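Type VI secretion system component (Escherichia coli O6, PDB 2P5Z) is a component of the type VI secretion system, resembles phage T4 tail proteins gp27 and gp5, and probably forms part of the trimeric spike-hub of the injection machinery. Local coordinates at residues 31-36 with 43-48; 88-93 with 111-116. All blocks are in the same frame, centred on the assembly; numbering follows the deposited sequence.

Contact 1 of 2, residues 31-36 with 43-48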
loop_
_atom_site.group_PDB
_atom_site.type_symbol
_atom_site.label_atom_id
_atom_site.label_comp_id
_atom_site.label_asym_id
_atom_site.label_seq_id
_atom_site.Cartn_x
_atom_site.Cartn_y
_atom_site.Cartn_z
ATOM N N LEU A 31 12.614 -29.159 13.478
ATOM C CA LEU A 31 13.347 -29.229 12.226
ATOM C C LEU A 31 14.078 -27.927 11.978
ATOM O O LEU A 31 15.292 -27.853 12.121
ATOM C CB LEU A 31 12.381 -29.503 11.093
ATOM C CG LEU A 31 12.961 -29.788 9.715
ATOM C CD1 LEU A 31 13.928 -30.939 9.792
ATOM C CD2 LEU A 31 11.842 -30.113 8.755
ATOM N N THR A 32 13.328 -26.890 11.616
ATOM C CA THR A 32 13.908 -25.553 11.435
ATOM C C THR A 32 13.012 -24.451 12.019
ATOM O O THR A 32 11.814 -24.656 12.221
ATOM C CB THR A 32 14.219 -25.273 9.935
ATOM O OG1 THR A 32 14.963 -24.054 9.814
ATOM C CG2 THR A 32 12.956 -25.206 9.102
ATOM N N PHE A 33 13.597 -23.289 12.300
ATOM C CA PHE A 33 12.796 -22.153 12.712
ATOM C C PHE A 33 13.280 -20.790 12.224
ATOM O O PHE A 33 14.463 -20.582 11.966
ATOM C CB PHE A 33 12.596 -22.130 14.233
ATOM C CG PHE A 33 13.731 -21.519 14.992
ATOM C CD1 PHE A 33 14.715 -22.314 15.542
ATOM C CD2 PHE A 33 13.816 -20.162 15.178
ATOM C CE1 PHE A 33 15.757 -21.757 16.267
ATOM C CE2 PHE A 33 14.866 -19.616 15.882
ATOM C CZ PHE A 33 15.839 -20.404 16.424
ATOM N N GLU A 34 12.337 -19.855 12.169
ATOM C CA GLU A 34 12.616 -18.462 11.887
ATOM C C GLU A 34 11.823 -17.615 12.877
ATOM O O GLU A 34 10.614 -17.804 13.026
ATOM C CB GLU A 34 12.213 -18.146 10.456
ATOM C CG GLU A 34 12.954 -16.975 9.857
ATOM C CD GLU A 34 13.334 -17.233 8.409
ATOM O OE1 GLU A 34 12.804 -18.204 7.814
ATOM O OE2 GLU A 34 14.166 -16.467 7.870
ATOM N N GLY A 35 12.519 -16.716 13.573
ATOM C CA GLY A 35 11.919 -15.841 14.579
ATOM C C GLY A 35 12.173 -14.349 14.353
ATOM O O GLY A 35 13.175 -13.969 13.759
ATOM N N ARG A 36 11.247 -13.504 14.818
ATOM C CA ARG A 36 11.375 -12.038 14.752
ATOM C C ARG A 36 10.936 -11.435 16.084
ATOM O O ARG A 36 9.864 -11.732 16.590
ATOM C CB ARG A 36 10.558 -11.459 13.589
ATOM C CG ARG A 36 11.183 -11.706 12.188
ATOM C CD ARG A 36 10.204 -12.325 11.132
ATOM N NE ARG A 36 9.450 -13.489 11.638
ATOM C CZ ARG A 36 8.816 -14.384 10.876
ATOM N NH1 ARG A 36 8.151 -15.389 11.434
ATOM N NH2 ARG A 36 8.846 -14.272 9.557
ATOM N N PHE A 43 6.374 -10.419 19.328
ATOM C CA PHE A 43 7.270 -11.296 18.587
ATOM C C PHE A 43 6.535 -12.293 17.724
ATOM O O PHE A 43 5.347 -12.526 17.931
ATOM C CB PHE A 43 8.301 -12.002 19.491
ATOM C CG PHE A 43 7.713 -12.848 20.578
ATOM C CD1 PHE A 43 7.266 -14.149 20.322
ATOM C CD2 PHE A 43 7.647 -12.359 21.884
ATOM C CE1 PHE A 43 6.731 -14.942 21.354
ATOM C CE2 PHE A 43 7.119 -13.141 22.917
ATOM C CZ PHE A 43 6.668 -14.440 22.647
ATOM N N ARG A 44 7.237 -12.879 16.752
ATOM C CA ARG A 44 6.633 -13.918 15.917
ATOM C C ARG A 44 7.636 -15.033 15.626
ATOM O O ARG A 44 8.749 -14.762 15.182
ATOM C CB ARG A 44 6.156 -13.279 14.623
ATOM C CG ARG A 44 5.207 -14.120 13.852
ATOM C CD ARG A 44 4.524 -13.271 12.838
ATOM N NE ARG A 44 5.287 -13.118 11.602
ATOM C CZ ARG A 44 4.840 -12.470 10.524
ATOM N NH1 ARG A 44 3.625 -11.913 10.536
ATOM N NH2 ARG A 44 5.596 -12.386 9.430
ATOM N N TYR A 45 7.276 -16.285 15.877
ATOM C CA TYR A 45 8.204 -17.405 15.581
ATOM C C TYR A 45 7.551 -18.505 14.769
ATOM O O TYR A 45 6.646 -19.189 15.243
ATOM C CB TYR A 45 8.765 -18.006 16.861
ATOM C CG TYR A 45 10.005 -17.338 17.369
ATOM C CD1 TYR A 45 9.990 -16.022 17.811
ATOM C CD2 TYR A 45 11.196 -18.035 17.448
ATOM C CE1 TYR A 45 11.141 -15.403 18.297
ATOM C CE2 TYR A 45 12.343 -17.439 17.941
ATOM C CZ TYR A 45 12.319 -16.124 18.348
ATOM O OH TYR A 45 13.472 -15.535 18.823
ATOM N N ASP A 46 8.010 -18.688 13.542
ATOM C CA ASP A 46 7.534 -19.799 12.738
ATOM C C ASP A 46 8.481 -20.984 12.927
ATOM O O ASP A 46 9.666 -20.925 12.585
ATOM C CB ASP A 46 7.388 -19.382 11.277
ATOM C CG ASP A 46 6.323 -18.292 11.087
ATOM O OD1 ASP A 46 5.162 -18.499 11.515
ATOM O OD2 ASP A 46 6.648 -17.222 10.514
ATOM N N ILE A 47 7.948 -22.044 13.527
ATOM C CA ILE A 47 8.736 -23.194 13.978
ATOM C C ILE A 47 8.312 -24.443 13.246
ATOM O O ILE A 47 7.161 -24.875 13.344
ATOM C CB ILE A 47 8.536 -23.425 15.472
ATOM C CG1 ILE A 47 8.894 -22.156 16.251
ATOM C CG2 ILE A 47 9.391 -24.586 15.946
ATOM C CD1 ILE A 47 8.390 -22.152 17.670
ATOM N N GLN A 48 9.229 -25.017 12.479
ATOM C CA GLN A 48 8.938 -26.294 11.825
ATOM C C GLN A 48 9.380 -27.442 12.696
ATOM O O GLN A 48 10.375 -27.353 13.421
ATOM C CB GLN A 48 9.600 -26.410 10.464
ATOM C CG GLN A 48 8.922 -25.604 9.401
ATOM C CD GLN A 48 9.426 -25.933 8.016
ATOM O OE1 GLN A 48 9.996 -26.999 7.787
ATOM N NE2 GLN A 48 9.206 -25.024 7.076
#
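The ring of Tyr-45 lies flat over the backbone of Gly-35, whose CA sits 3.5 Å from the ring centroid and almost on the ring normal, a CH-pi contact that a residue without a side chain makes possible. Beyond this ring the Phe-33 ring runs alongside it, the planes 22° apart but slid so far that they barely overlap. Phe-33 reaches this place with CG between its backbone N and carbonyl carbon (chi1 83°). The other face of the hairpin is charged. Asp-46 OD2 lies at the edge of the Arg-36 guanidinium, where NH1 meets OD2 from above the carboxylate plane, 2.5 Å away, in a salt bridge, while Arg-44 NE stands over one guanidinium face. The two guanidinium planes are nearly perpendicular, and Asp-46 probably offsets the crowding of positive charge.

Regular antiparallel pairing joins Glu-34 to Asp-46 and Arg-36 to Arg-44 by paired backbone hydrogen bonds. At the far end Leu-31 and Thr-32 both face Gln-48 in a classic beta bulge; Leu-31 N donates to Gln-48 O, and Gln-48 N to Thr-32 O. The hairpin of strands 29-38 and 44-51 is flanked by strand 343-353, bonded to Phe-33 and Gly-35, and by strand 104-111, where Arg-109 gives Asp-46 a second salt bridge.

Contact 2 of 2, residues 88-93 with 111-116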
loop_
_atom_site.group_PDB
_atom_site.type_symbol
_atom_site.label_atom_id
_atom_site.label_comp_id
_atom_site.label_asym_id
_atom_site.label_seq_id
_atom_site.Cartn_x
_atom_site.Cartn_y
_atom_site.Cartn_z
ATOM N N HIS A 88 7.629 -17.582 25.735
ATOM C CA HIS A 88 6.292 -18.074 26.095
ATOM C C HIS A 88 5.193 -17.358 25.316
ATOM O O HIS A 88 5.255 -16.135 25.087
ATOM C CB HIS A 88 6.041 -17.912 27.580
ATOM C CG HIS A 88 6.917 -18.767 28.440
ATOM N ND1 HIS A 88 6.627 -20.087 28.714
ATOM C CD2 HIS A 88 8.066 -18.486 29.103
ATOM C CE1 HIS A 88 7.560 -20.583 29.510
ATOM N NE2 HIS A 88 8.447 -19.635 29.760
ATOM N N GLY A 89 4.188 -18.119 24.907
ATOM C CA GLY A 89 3.143 -17.568 24.111
ATOM C C GLY A 89 2.073 -18.559 23.736
ATOM O O GLY A 89 1.946 -19.598 24.383
ATOM N N VAL A 90 1.295 -18.216 22.701
ATOM C CA VAL A 90 0.221 -19.058 22.187
ATOM C C VAL A 90 0.486 -19.423 20.742
ATOM O O VAL A 90 1.177 -18.710 20.005
ATOM C CB VAL A 90 -1.182 -18.340 22.141
ATOM C CG1 VAL A 90 -2.090 -18.832 23.223
ATOM C CG2 VAL A 90 -1.031 -16.847 22.169
ATOM N N ILE A 91 -0.143 -20.510 20.337
ATOM C CA ILE A 91 -0.041 -20.999 19.001
ATOM C C ILE A 91 -1.162 -20.397 18.190
ATOM O O ILE A 91 -2.347 -20.643 18.446
ATOM C CB ILE A 91 -0.107 -22.541 18.977
ATOM C CG1 ILE A 91 1.081 -23.128 19.742
ATOM C CG2 ILE A 91 -0.137 -23.062 17.554
ATOM C CD1 ILE A 91 2.431 -22.556 19.340
ATOM N N THR A 92 -0.761 -19.619 17.197
ATOM C CA THR A 92 -1.658 -18.814 16.377
ATOM C C THR A 92 -2.003 -19.495 15.056
ATOM O O THR A 92 -3.091 -19.332 14.521
ATOM C CB THR A 92 -0.970 -17.483 16.128
ATOM O OG1 THR A 92 -1.258 -16.624 17.234
ATOM C CG2 THR A 92 -1.403 -16.843 14.830
ATOM N N GLY A 93 -1.069 -20.285 14.539
ATOM C CA GLY A 93 -1.221 -20.868 13.220
ATOM C C GLY A 93 -0.672 -22.271 13.197
ATOM O O GLY A 93 0.243 -22.611 13.944
ATOM N N GLU A 111 3.254 -16.718 19.048
ATOM C CA GLU A 111 3.185 -15.292 19.331
ATOM C C GLU A 111 2.815 -15.147 20.801
ATOM O O GLU A 111 2.254 -16.079 21.394
ATOM C CB GLU A 111 2.145 -14.631 18.432
ATOM C CG GLU A 111 2.380 -14.853 16.957
ATOM C CD GLU A 111 1.600 -13.917 16.071
ATOM O OE1 GLU A 111 0.621 -14.382 15.441
ATOM O OE2 GLU A 111 1.976 -12.722 15.994
ATOM N N PRO A 112 3.108 -13.986 21.402
ATOM C CA PRO A 112 2.644 -13.812 22.769
ATOM C C PRO A 112 1.127 -13.517 22.784
ATOM O O PRO A 112 0.503 -13.320 21.723
ATOM C CB PRO A 112 3.417 -12.581 23.222
ATOM C CG PRO A 112 3.551 -11.790 22.010
ATOM C CD PRO A 112 3.790 -12.772 20.910
ATOM N N ARG A 113 0.537 -13.509 23.969
ATOM C CA ARG A 113 -0.908 -13.353 24.085
ATOM C C ARG A 113 -1.354 -11.958 23.598
ATOM O O ARG A 113 -2.420 -11.828 22.985
ATOM C CB ARG A 113 -1.359 -13.632 25.523
ATOM C CG ARG A 113 -1.385 -15.110 25.906
ATOM C CD ARG A 113 -1.403 -15.266 27.425
ATOM N NE ARG A 113 -0.215 -14.676 28.045
ATOM C CZ ARG A 113 -0.140 -14.270 29.317
ATOM N NH1 ARG A 113 -1.207 -14.363 30.112
ATOM N NH2 ARG A 113 0.993 -13.752 29.798
ATOM N N MET A 114 -0.492 -10.955 23.800
ATOM C CA MET A 114 -0.699 -9.613 23.273
ATOM C C MET A 114 -1.067 -9.590 21.801
ATOM O O MET A 114 -1.944 -8.844 21.420
ATOM C CB MET A 114 0.504 -8.705 23.549
ATOM C CG MET A 114 0.300 -7.232 23.124
ATOM S SD MET A 114 1.691 -6.179 23.562
ATOM C CE MET A 114 0.869 -4.609 23.800
ATOM N N ALA A 115 -0.448 -10.429 20.970
ATOM C CA ALA A 115 -0.841 -10.529 19.551
ATOM C C ALA A 115 -2.336 -10.774 19.351
ATOM O O ALA A 115 -2.883 -10.392 18.327
ATOM C CB ALA A 115 -0.072 -11.610 18.852
ATOM N N LEU A 116 -2.998 -11.392 20.326
ATOM C CA LEU A 116 -4.421 -11.690 20.181
ATOM C C LEU A 116 -5.325 -10.462 20.245
ATOM O O LEU A 116 -6.469 -10.551 19.828
ATOM C CB LEU A 116 -4.887 -12.728 21.191
ATOM C CG LEU A 116 -4.209 -14.084 21.097
ATOM C CD1 LEU A 116 -4.623 -14.889 22.322
ATOM C CD2 LEU A 116 -4.560 -14.816 19.781
#
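Val-90 and Glu-111 form an antiparallel hydrogen-bonded pair, the last pairing before strand 104-111 gives way to a loop. Val-90 N donates to Glu-111 O at 2.7 Å, and Glu-111 N returns a bond to Val-90 O at 3.0 Å; both are close to straight. Next to this pair, the CA of Gly-89 comes within 3.2 Å of the same Glu-111 O, a CA-H...O contact that depends on the glycine having no side chain. The CA of Pro-112 also lies against Gly-89, 4.0 Å from its CA, while the proline ring turns away to Phe-43 and Phe-188.

The side chains extend the pairing in two directions. Toward the C-terminal end of the strand segment, Glu-111 runs out extended beyond CG and crosses Thr-92, so that OE1 lies 3.2 Å from the methyl CG2 of Thr-92 and accepts a weak hydrogen bond from its OG1. Thr-92 offers both branches to that one oxygen because CG2 stands opposite the backbone N while OG1 lies beside it (chi1 -85°). On the loop side, Val-90 CG2 touches the chain of Arg-113 at CG and the tip of Leu-116 at CD1, the latter 4.1 Å away.

Further out, the short 3-10 segment 114-116 brings Leu-116 back to Val-90, helped by the bond from Leu-116 N to Arg-113 O. The guanidinium of Arg-113 forms salt bridges with Glu-197 of strand 196-202 and with Asp-149, just before strand 150-153. The chemistry is therefore divided: two backbone bonds set the pairing of Val-90 with Glu-111, continued by bonds of Thr-92 and Gly-93 with Arg-109; the apolar touches of Val-90 line the inside of the turn that Arg-113 ties down; and the long, weak bond probably leaves the carboxylate only loosely fixed by Thr-92.

Overall arrangement
Contact 1 closes before contact 2 opens along the chain, and their centres lie about 13 Å apart. Contact 1 is a local hairpin; contact 2 lies where strand 104-111, after pairing with strand 85-99, gives way to a loop. That same strand 104-111 also pairs with strand 44-51, so it bridges the two. They touch directly through Phe-43, whose ring atom CZ lies 3.3 Å from His-88 O, and whose carbonyl O lies 3.4 Å from Pro-112 CD. The start of segment 43-48 is therefore packed against both the strand and the loop of contact 2, joining the two strand pairs. Segments 43-48, 88-93 and 111-116 fall in the range of the phage tail baseplate hub family.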